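Local coordinates for ribosome inactivating type 1 protein (Iris hollandica, PDB 3MVG), which is a single-chain (type 1) plant member of the ribosome-inactivating protein family, whose fold combines a mixed beta sheet with a largely helical region, at residues V230-S233 with K237-T240; Q202-E207 with G214-P219; V69-V74 with T162-A167. All blocks are in the same frame, centred on the assembly; numbering follows the deposited sequence.

Interaction 1 (V230-S233 with K237-T240)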
loop_
_atom_site.group_PDB
_atom_site.type_symbol
_atom_site.label_atom_id
_atom_site.label_comp_id
_atom_site.label_asym_id
_atom_site.label_seq_id
_atom_site.Cartn_x
_atom_site.Cartn_y
_atom_site.Cartn_z
ATOM N N VAL A 230 -2.934 -1.033 -18.768
ATOM C CA VAL A 230 -2.210 0.223 -18.637
ATOM C C VAL A 230 -0.795 0.017 -19.186
ATOM O O VAL A 230 -0.354 -1.114 -19.404
ATOM C CB VAL A 230 -2.159 0.723 -17.168
ATOM C CG1 VAL A 230 -3.562 0.972 -16.610
ATOM C CG2 VAL A 230 -1.368 -0.246 -16.283
ATOM N N VAL A 231 -0.084 1.115 -19.408
ATOM C CA VAL A 231 1.285 1.034 -19.895
ATOM C C VAL A 231 2.203 1.755 -18.918
ATOM O O VAL A 231 1.939 2.895 -18.525
ATOM C CB VAL A 231 1.428 1.629 -21.316
ATOM C CG1 VAL A 231 2.886 1.577 -21.781
ATOM C CG2 VAL A 231 0.509 0.898 -22.301
ATOM N N ILE A 232 3.269 1.067 -18.518
ATOM C CA ILE A 232 4.292 1.636 -17.641
ATOM C C ILE A 232 5.469 2.080 -18.506
ATOM O O ILE A 232 6.107 1.256 -19.151
ATOM C CB ILE A 232 4.774 0.599 -16.587
ATOM C CG1 ILE A 232 3.590 -0.112 -15.907
ATOM C CG2 ILE A 232 5.723 1.250 -15.574
ATOM C CD1 ILE A 232 2.602 0.793 -15.184
ATOM N N SER A 233 5.756 3.381 -18.499
ATOM C CA SER A 233 6.717 3.965 -19.440
ATOM C C SER A 233 7.919 4.615 -18.771
ATOM O O SER A 233 8.832 5.082 -19.447
ATOM C CB SER A 233 6.026 5.004 -20.323
ATOM O OG SER A 233 5.018 4.401 -21.104
ATOM N N LYS A 237 6.707 5.666 -12.442
ATOM C CA LYS A 237 5.461 4.913 -12.493
ATOM C C LYS A 237 5.655 3.478 -11.986
ATOM O O LYS A 237 4.821 2.954 -11.250
ATOM C CB LYS A 237 4.851 4.920 -13.901
ATOM C CG LYS A 237 3.471 4.290 -13.958
ATOM C CD LYS A 237 2.649 4.774 -15.129
ATOM C CE LYS A 237 1.236 4.229 -15.053
ATOM N NZ LYS A 237 0.449 4.517 -16.284
ATOM N N ALA A 238 6.764 2.851 -12.364
ATOM C CA ALA A 238 7.076 1.505 -11.868
ATOM C C ALA A 238 7.166 1.481 -10.341
ATOM O O ALA A 238 6.605 0.591 -9.691
ATOM C CB ALA A 238 8.366 0.997 -12.491
ATOM N N ARG A 239 7.869 2.459 -9.779
ATOM C CA ARG A 239 8.019 2.548 -8.330
ATOM C C ARG A 239 6.700 2.900 -7.643
ATOM O O ARG A 239 6.375 2.350 -6.585
ATOM C CB ARG A 239 9.113 3.564 -7.976
ATOM C CG ARG A 239 9.539 3.533 -6.499
ATOM C CD ARG A 239 10.652 4.541 -6.182
ATOM N NE ARG A 239 10.185 5.886 -6.482
ATOM C CZ ARG A 239 10.680 6.679 -7.422
ATOM N NH1 ARG A 239 11.754 6.333 -8.124
ATOM N NH2 ARG A 239 10.101 7.850 -7.631
ATOM N N THR A 240 5.933 3.811 -8.237
ATOM C CA THR A 240 4.746 4.381 -7.586
ATOM C C THR A 240 3.479 3.556 -7.806
ATOM O O THR A 240 2.762 3.247 -6.851
ATOM C CB THR A 240 4.494 5.823 -8.070
ATOM O OG1 THR A 240 5.643 6.619 -7.772
ATOM C CG2 THR A 240 3.288 6.444 -7.396
#
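The side chain of K237 reaches back across I232 to the backbone of V231, and following it outward shows how one long residue can serve apolar and polar partners in turn. At its root, CB of K237 lies 4.1 Å from CG2 of I232, the first of two branches the lysine passes. CG comes next, 3.8 Å from CD1 of the same isoleucine. CD and CE of K237 both pass between the two partners, CE 3.7 Å from CD1 of I232 and still near the carbonyl oxygen of V231, before NZ of K237 ends the run by donating a hydrogen bond to V231 O at 3.1 Å. This reach depends on shape: CG stands opposite the backbone N (chi1 -173°), and the chain beyond it is extended. The ammonium group approaches the carbonyl from above its plane, 36° out of it, with a C=O...NZ angle of 144°.

I232 itself is buried and uses both its branches. CD1 lies against the outer methylenes of the lysine, while CG2 of I232 touches its CB and CG and also reaches the helix at A238, 3.7 Å from A238 N and 4.1 Å from A238 CB. On the sheet side, I232 packs against L222 of the neighbouring strand. At the helix start, D234 OD2 accepts a hydrogen bond from K237 N. The outer end of K237 lies close to R191 of the second subunit, and a bound sulfate ion, probably from the crystallisation liquor, sits about 5 Å from the lysine side chain.

The residues thus form a tight strand-to-helix connection: the second strand of an antiparallel hairpin, 229-234, passes directly into helix 235-240, whose first turn folds back over the strand it has just left.

Interaction 2 (Q202-E207 with G214-P219)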
loop_
_atom_site.group_PDB
_atom_site.type_symbol
_atom_site.label_atom_id
_atom_site.label_comp_id
_atom_site.label_asym_id
_atom_site.label_seq_id
_atom_site.Cartn_x
_atom_site.Cartn_y
_atom_site.Cartn_z
ATOM N N GLN A 202 10.767 -9.436 -14.002
ATOM C CA GLN A 202 12.056 -9.319 -14.679
ATOM C C GLN A 202 12.042 -8.180 -15.707
ATOM O O GLN A 202 12.964 -7.360 -15.746
ATOM C CB GLN A 202 12.498 -10.641 -15.323
ATOM C CG GLN A 202 13.709 -10.453 -16.238
ATOM C CD GLN A 202 14.402 -11.733 -16.646
ATOM O OE1 GLN A 202 15.299 -11.709 -17.492
ATOM N NE2 GLN A 202 14.028 -12.845 -16.034
ATOM N N THR A 203 10.977 -8.109 -16.503
ATOM C CA THR A 203 10.859 -7.086 -17.531
ATOM C C THR A 203 10.905 -5.686 -16.923
ATOM O O THR A 203 11.654 -4.823 -17.394
ATOM C CB THR A 203 9.584 -7.291 -18.367
ATOM O OG1 THR A 203 9.694 -8.531 -19.078
ATOM C CG2 THR A 203 9.385 -6.162 -19.367
ATOM N N LEU A 204 10.121 -5.463 -15.870
ATOM C CA LEU A 204 10.114 -4.176 -15.199
ATOM C C LEU A 204 11.482 -3.876 -14.582
ATOM O O LEU A 204 11.973 -2.743 -14.668
ATOM C CB LEU A 204 9.009 -4.121 -14.135
ATOM C CG LEU A 204 7.565 -4.043 -14.662
ATOM C CD1 LEU A 204 6.564 -4.418 -13.576
ATOM C CD2 LEU A 204 7.235 -2.663 -15.245
ATOM N N SER A 205 12.093 -4.890 -13.968
ATOM C CA SER A 205 13.400 -4.734 -13.326
ATOM C C SER A 205 14.436 -4.270 -14.341
ATOM O O SER A 205 15.211 -3.346 -14.074
ATOM C CB SER A 205 13.867 -6.053 -12.708
ATOM O OG SER A 205 13.117 -6.390 -11.537
ATOM N N THR A 206 14.458 -4.935 -15.492
ATOM C CA THR A 206 15.392 -4.603 -16.567
ATOM C C THR A 206 15.140 -3.201 -17.122
ATOM O O THR A 206 16.089 -2.416 -17.282
ATOM C CB THR A 206 15.342 -5.675 -17.655
ATOM O OG1 THR A 206 15.853 -6.890 -17.102
ATOM C CG2 THR A 206 16.184 -5.275 -18.875
ATOM N N GLU A 207 13.878 -2.859 -17.362
ATOM C CA GLU A 207 13.559 -1.532 -17.886
ATOM C C GLU A 207 13.990 -0.428 -16.924
ATOM O O GLU A 207 14.492 0.613 -17.350
ATOM C CB GLU A 207 12.077 -1.400 -18.244
ATOM C CG GLU A 207 11.627 -2.250 -19.449
ATOM C CD GLU A 207 12.434 -1.993 -20.714
ATOM O OE1 GLU A 207 12.710 -0.815 -21.027
ATOM O OE2 GLU A 207 12.780 -2.975 -21.398
ATOM N N GLY A 214 15.144 8.341 -16.711
ATOM C CA GLY A 214 13.974 7.726 -16.088
ATOM C C GLY A 214 12.961 7.125 -17.049
ATOM O O GLY A 214 12.025 6.458 -16.614
ATOM N N ARG A 215 13.137 7.345 -18.351
ATOM C CA ARG A 215 12.187 6.847 -19.351
ATOM C C ARG A 215 12.573 5.459 -19.839
ATOM O O ARG A 215 13.731 5.205 -20.173
ATOM C CB ARG A 215 12.083 7.805 -20.549
ATOM C CG ARG A 215 11.582 9.222 -20.219
ATOM C CD ARG A 215 10.104 9.256 -19.839
ATOM N NE ARG A 215 9.234 8.782 -20.917
ATOM C CZ ARG A 215 7.926 8.562 -20.795
ATOM N NH1 ARG A 215 7.308 8.769 -19.636
ATOM N NH2 ARG A 215 7.233 8.130 -21.840
ATOM N N PHE A 216 11.598 4.556 -19.882
ATOM C CA PHE A 216 11.839 3.192 -20.351
ATOM C C PHE A 216 12.174 3.169 -21.839
ATOM O O PHE A 216 11.518 3.841 -22.642
ATOM C CB PHE A 216 10.586 2.334 -20.156
ATOM C CG PHE A 216 10.357 1.847 -18.743
ATOM C CD1 PHE A 216 11.150 2.266 -17.673
ATOM C CD2 PHE A 216 9.299 0.976 -18.490
ATOM C CE1 PHE A 216 10.900 1.792 -16.376
ATOM C CE2 PHE A 216 9.044 0.504 -17.207
ATOM C CZ PHE A 216 9.840 0.909 -16.153
ATOM N N LEU A 217 13.166 2.371 -22.208
ATOM C CA LEU A 217 13.444 2.107 -23.621
ATOM C C LEU A 217 12.287 1.347 -24.271
ATOM O O LEU A 217 11.948 1.588 -25.434
ATOM C CB LEU A 217 14.748 1.327 -23.784
ATOM C CG LEU A 217 16.041 1.884 -23.175
ATOM C CD1 LEU A 217 17.192 0.927 -23.462
ATOM C CD2 LEU A 217 16.367 3.293 -23.671
ATOM N N GLN A 218 11.687 0.430 -23.515
ATOM C CA GLN A 218 10.559 -0.364 -23.984
ATOM C C GLN A 218 9.430 -0.312 -22.956
ATOM O O GLN A 218 9.475 -1.018 -21.940
ATOM C CB GLN A 218 10.984 -1.815 -24.245
ATOM C CG GLN A 218 11.969 -1.998 -25.395
ATOM C CD GLN A 218 11.417 -1.554 -26.744
ATOM O OE1 GLN A 218 10.225 -1.708 -27.032
ATOM N NE2 GLN A 218 12.292 -1.007 -27.584
ATOM N N PRO A 219 8.418 0.542 -23.199
ATOM C CA PRO A 219 7.264 0.599 -22.303
ATOM C C PRO A 219 6.616 -0.771 -22.086
ATOM O O PRO A 219 6.578 -1.604 -22.993
ATOM C CB PRO A 219 6.323 1.565 -23.021
ATOM C CG PRO A 219 7.263 2.511 -23.715
ATOM C CD PRO A 219 8.399 1.639 -24.187
HETATM O O HOH W 1 14.461 1.010 -20.118
#
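E207 lays its CB over the ring of F216 and sends its carboxylate past the ring to the backbone beyond, a worked case of one side chain joining a helix to the hairpin that follows it. Helix 201-210 here packs on the start of strand 215-223, the first strand of a two-stranded antiparallel hairpin. The overlap is a CH-pi contact centred almost exactly: CB of E207 is 3.5 Å from the ring centroid and only 5° off the normal. L204, one helical turn earlier, takes a different position on the same ring, its CD2 at the edge, 4.1 Å from CE2 of F216. F216 also touches I232 of the second hairpin strand.

Beyond CB the glutamate does not continue across the aromatic. A bend at chi2 (-55°) brings the carboxylate to the corner where the chain turns at L217 and Q218, its plane inclined at 61° to that of the ring. There E207 OE1 accepts a hydrogen bond from Q218 N at 3.0 Å, the donor standing well above the carboxylate plane. The other oxygen, OE2 of E207, meets hydrocarbon, with CB of Q218 3.6 Å away. A buried acid is thereby given a backbone donor at the turn.

One ordered water completes the join: it donates to E207 OE1 at 2.7 Å and to E207 O at 2.8 Å, and accepts from L217 N at 2.8 Å.

Interaction 3 (V69-V74 with T162-A167)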
loop_
_atom_site.group_PDB
_atom_site.type_symbol
_atom_site.label_atom_id
_atom_site.label_comp_id
_atom_site.label_asym_id
_atom_site.label_seq_id
_atom_site.Cartn_x
_atom_site.Cartn_y
_atom_site.Cartn_z
ATOM N N VAL A 69 19.370 -13.467 -4.870
ATOM C CA VAL A 69 19.490 -12.992 -6.254
ATOM C C VAL A 69 18.122 -12.684 -6.872
ATOM O O VAL A 69 17.970 -11.719 -7.611
ATOM C CB VAL A 69 20.300 -14.001 -7.128
ATOM C CG1 VAL A 69 20.386 -13.557 -8.587
ATOM C CG2 VAL A 69 21.693 -14.187 -6.557
ATOM N N ASN A 70 17.120 -13.499 -6.558
ATOM C CA ASN A 70 15.810 -13.291 -7.162
ATOM C C ASN A 70 14.657 -13.206 -6.161
ATOM O O ASN A 70 13.492 -13.111 -6.554
ATOM C CB ASN A 70 15.531 -14.336 -8.259
ATOM C CG ASN A 70 15.411 -15.744 -7.718
ATOM O OD1 ASN A 70 15.561 -15.987 -6.519
ATOM N ND2 ASN A 70 15.119 -16.688 -8.611
ATOM N N ALA A 71 14.995 -13.230 -4.871
ATOM C CA ALA A 71 14.012 -13.170 -3.772
ATOM C C ALA A 71 13.022 -14.333 -3.778
ATOM O O ALA A 71 11.943 -14.236 -3.190
ATOM C CB ALA A 71 13.267 -11.827 -3.769
ATOM N N TYR A 72 13.396 -15.441 -4.410
ATOM C CA TYR A 72 12.470 -16.549 -4.628
ATOM C C TYR A 72 12.825 -17.794 -3.817
ATOM O O TYR A 72 13.973 -18.029 -3.459
ATOM C CB TYR A 72 12.430 -16.904 -6.115
ATOM C CG TYR A 72 11.115 -17.478 -6.599
ATOM C CD1 TYR A 72 10.974 -18.844 -6.865
ATOM C CD2 TYR A 72 10.020 -16.647 -6.808
ATOM C CE1 TYR A 72 9.770 -19.366 -7.341
ATOM C CE2 TYR A 72 8.819 -17.147 -7.294
ATOM C CZ TYR A 72 8.702 -18.507 -7.550
ATOM O OH TYR A 72 7.500 -18.997 -8.016
ATOM N N VAL A 73 11.808 -18.605 -3.551
ATOM C CA VAL A 73 11.957 -19.821 -2.750
ATOM C C VAL A 73 12.689 -20.905 -3.538
ATOM O O VAL A 73 12.336 -21.162 -4.692
ATOM C CB VAL A 73 10.568 -20.339 -2.294
ATOM C CG1 VAL A 73 10.686 -21.672 -1.575
ATOM C CG2 VAL A 73 9.884 -19.324 -1.388
ATOM N N VAL A 74 13.691 -21.536 -2.913
ATOM C CA VAL A 74 14.413 -22.663 -3.520
ATOM C C VAL A 74 14.254 -23.968 -2.730
ATOM O O VAL A 74 14.515 -25.060 -3.250
ATOM C CB VAL A 74 15.931 -22.365 -3.714
ATOM C CG1 VAL A 74 16.138 -21.123 -4.594
ATOM C CG2 VAL A 74 16.653 -22.218 -2.368
ATOM N N THR A 162 5.079 -10.248 -2.598
ATOM C CA THR A 162 4.864 -9.027 -1.819
ATOM C C THR A 162 6.184 -8.290 -1.527
ATOM O O THR A 162 6.207 -7.059 -1.498
ATOM C CB THR A 162 4.132 -9.337 -0.516
ATOM O OG1 THR A 162 4.843 -10.384 0.140
ATOM C CG2 THR A 162 2.684 -9.775 -0.776
ATOM N N ALA A 163 7.274 -9.031 -1.320
ATOM C CA ALA A 163 8.585 -8.382 -1.193
ATOM C C ALA A 163 8.927 -7.639 -2.498
ATOM O O ALA A 163 9.436 -6.526 -2.467
ATOM C CB ALA A 163 9.673 -9.403 -0.875
ATOM N N ARG A 164 8.637 -8.261 -3.643
ATOM C CA ARG A 164 8.931 -7.669 -4.955
ATOM C C ARG A 164 8.023 -6.493 -5.291
ATOM O O ARG A 164 8.469 -5.543 -5.940
ATOM C CB ARG A 164 8.802 -8.719 -6.051
ATOM C CG ARG A 164 9.873 -9.787 -6.039
ATOM C CD ARG A 164 9.483 -10.841 -7.042
ATOM N NE ARG A 164 10.493 -11.877 -7.216
ATOM C CZ ARG A 164 10.342 -12.925 -8.020
ATOM N NH1 ARG A 164 9.223 -13.086 -8.708
ATOM N NH2 ARG A 164 11.316 -13.810 -8.133
ATOM N N PHE A 165 6.759 -6.559 -4.867
ATOM C CA PHE A 165 5.755 -5.562 -5.264
ATOM C C PHE A 165 4.933 -5.075 -4.089
ATOM O O PHE A 165 4.094 -5.818 -3.541
ATOM C CB PHE A 165 4.778 -6.128 -6.295
ATOM C CG PHE A 165 5.391 -6.435 -7.623
ATOM C CD1 PHE A 165 5.649 -5.416 -8.536
ATOM C CD2 PHE A 165 5.687 -7.738 -7.973
ATOM C CE1 PHE A 165 6.210 -5.698 -9.782
ATOM C CE2 PHE A 165 6.239 -8.025 -9.214
ATOM C CZ PHE A 165 6.495 -7.006 -10.117
ATOM N N ARG A 166 5.118 -3.811 -3.732
ATOM C CA ARG A 166 4.312 -3.199 -2.684
ATOM C C ARG A 166 2.835 -3.136 -3.060
ATOM O O ARG A 166 1.981 -3.074 -2.168
ATOM C CB ARG A 166 4.857 -1.820 -2.312
ATOM C CG ARG A 166 6.227 -1.906 -1.681
ATOM C CD ARG A 166 6.889 -0.555 -1.554
ATOM N NE ARG A 166 8.271 -0.678 -1.103
ATOM C CZ ARG A 166 8.655 -0.785 0.168
ATOM N NH1 ARG A 166 7.763 -0.748 1.159
ATOM N NH2 ARG A 166 9.943 -0.935 0.436
ATOM N N ALA A 167 2.519 -3.167 -4.353
ATOM C CA ALA A 167 1.111 -3.202 -4.765
ATOM C C ALA A 167 0.440 -4.491 -4.309
ATOM O O ALA A 167 -0.752 -4.492 -3.984
ATOM C CB ALA A 167 0.975 -3.040 -6.263
#
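N70 O is gripped by two nitrogens of the R164 guanidinium. The stronger bond comes from NH2, 2.8 Å from N70 O and nearly straight, with an N-H...O angle of 166°; the second, from NE to the same oxygen at 3.3 Å, is weak. The carbonyl oxygen lies at the edge of the guanidinium, near its plane, and the pair of bonds would limit rotation of the flat group. R164 reaches it through a chain extended from CG to NE, passing A71, whose CB points toward the helix and lies 4.4 Å from NE.

Y72 meets the same group from another direction. Its CD2 is 3.4 Å from R164 NH2 in an oblique approach, the ring and guanidinium planes inclined by just 24°. The tyrosine ring owes its place to a CG roughly opposite the backbone N (chi1 -151°), and its hydroxyl is hydrogen-bonded to G106 O.

The backbone that presents N70 O is itself shaped by a recognised motif. N70 OD1 accepts from Y72 N at 3.1 Å, which makes an Asx turn, and A71 and Y72 together face N67 as a G1 beta bulge where the chain enters strand 72-78 of the mixed sheet. A71 takes positive phi at this point. R164, by contrast, ends the long helix 146-164, so sheet and central helix meet here.

W201 forms a cation-pi contact with R164, and E161 is a long, weak ionic partner. Such a gathering of tyrosine, glutamate, arginine and tryptophan is consistent with the active-site cleft of ribosome-inactivating proteins. A bound glycerol, probably from the crystallisation liquor, is hydrogen-bonded through its O1 to R164 NH2, the nitrogen that also bonds N70 O.

In the fold
From the N terminus, interaction 3 opens first, at the entry to strand 72-78, and closes only at the end of helix 146-164, the two segments being 88 residues apart at their nearest ends; it ties the mixed sheet to the central helices. Interaction 2 then closes a short loop between helix 201-210 and the first hairpin strand, and interaction 1 a still shorter one between the second hairpin strand and helix 235-240. The three follow in series; none nests within or crosses another. Interactions 1 and 2 share the hairpin, where S233 O and F216 N lie 2.8 Å apart, probably hydrogen-bonded. Interaction 2 touches interaction 3 through L204 and F165, linking the hairpin region to the protein's centre.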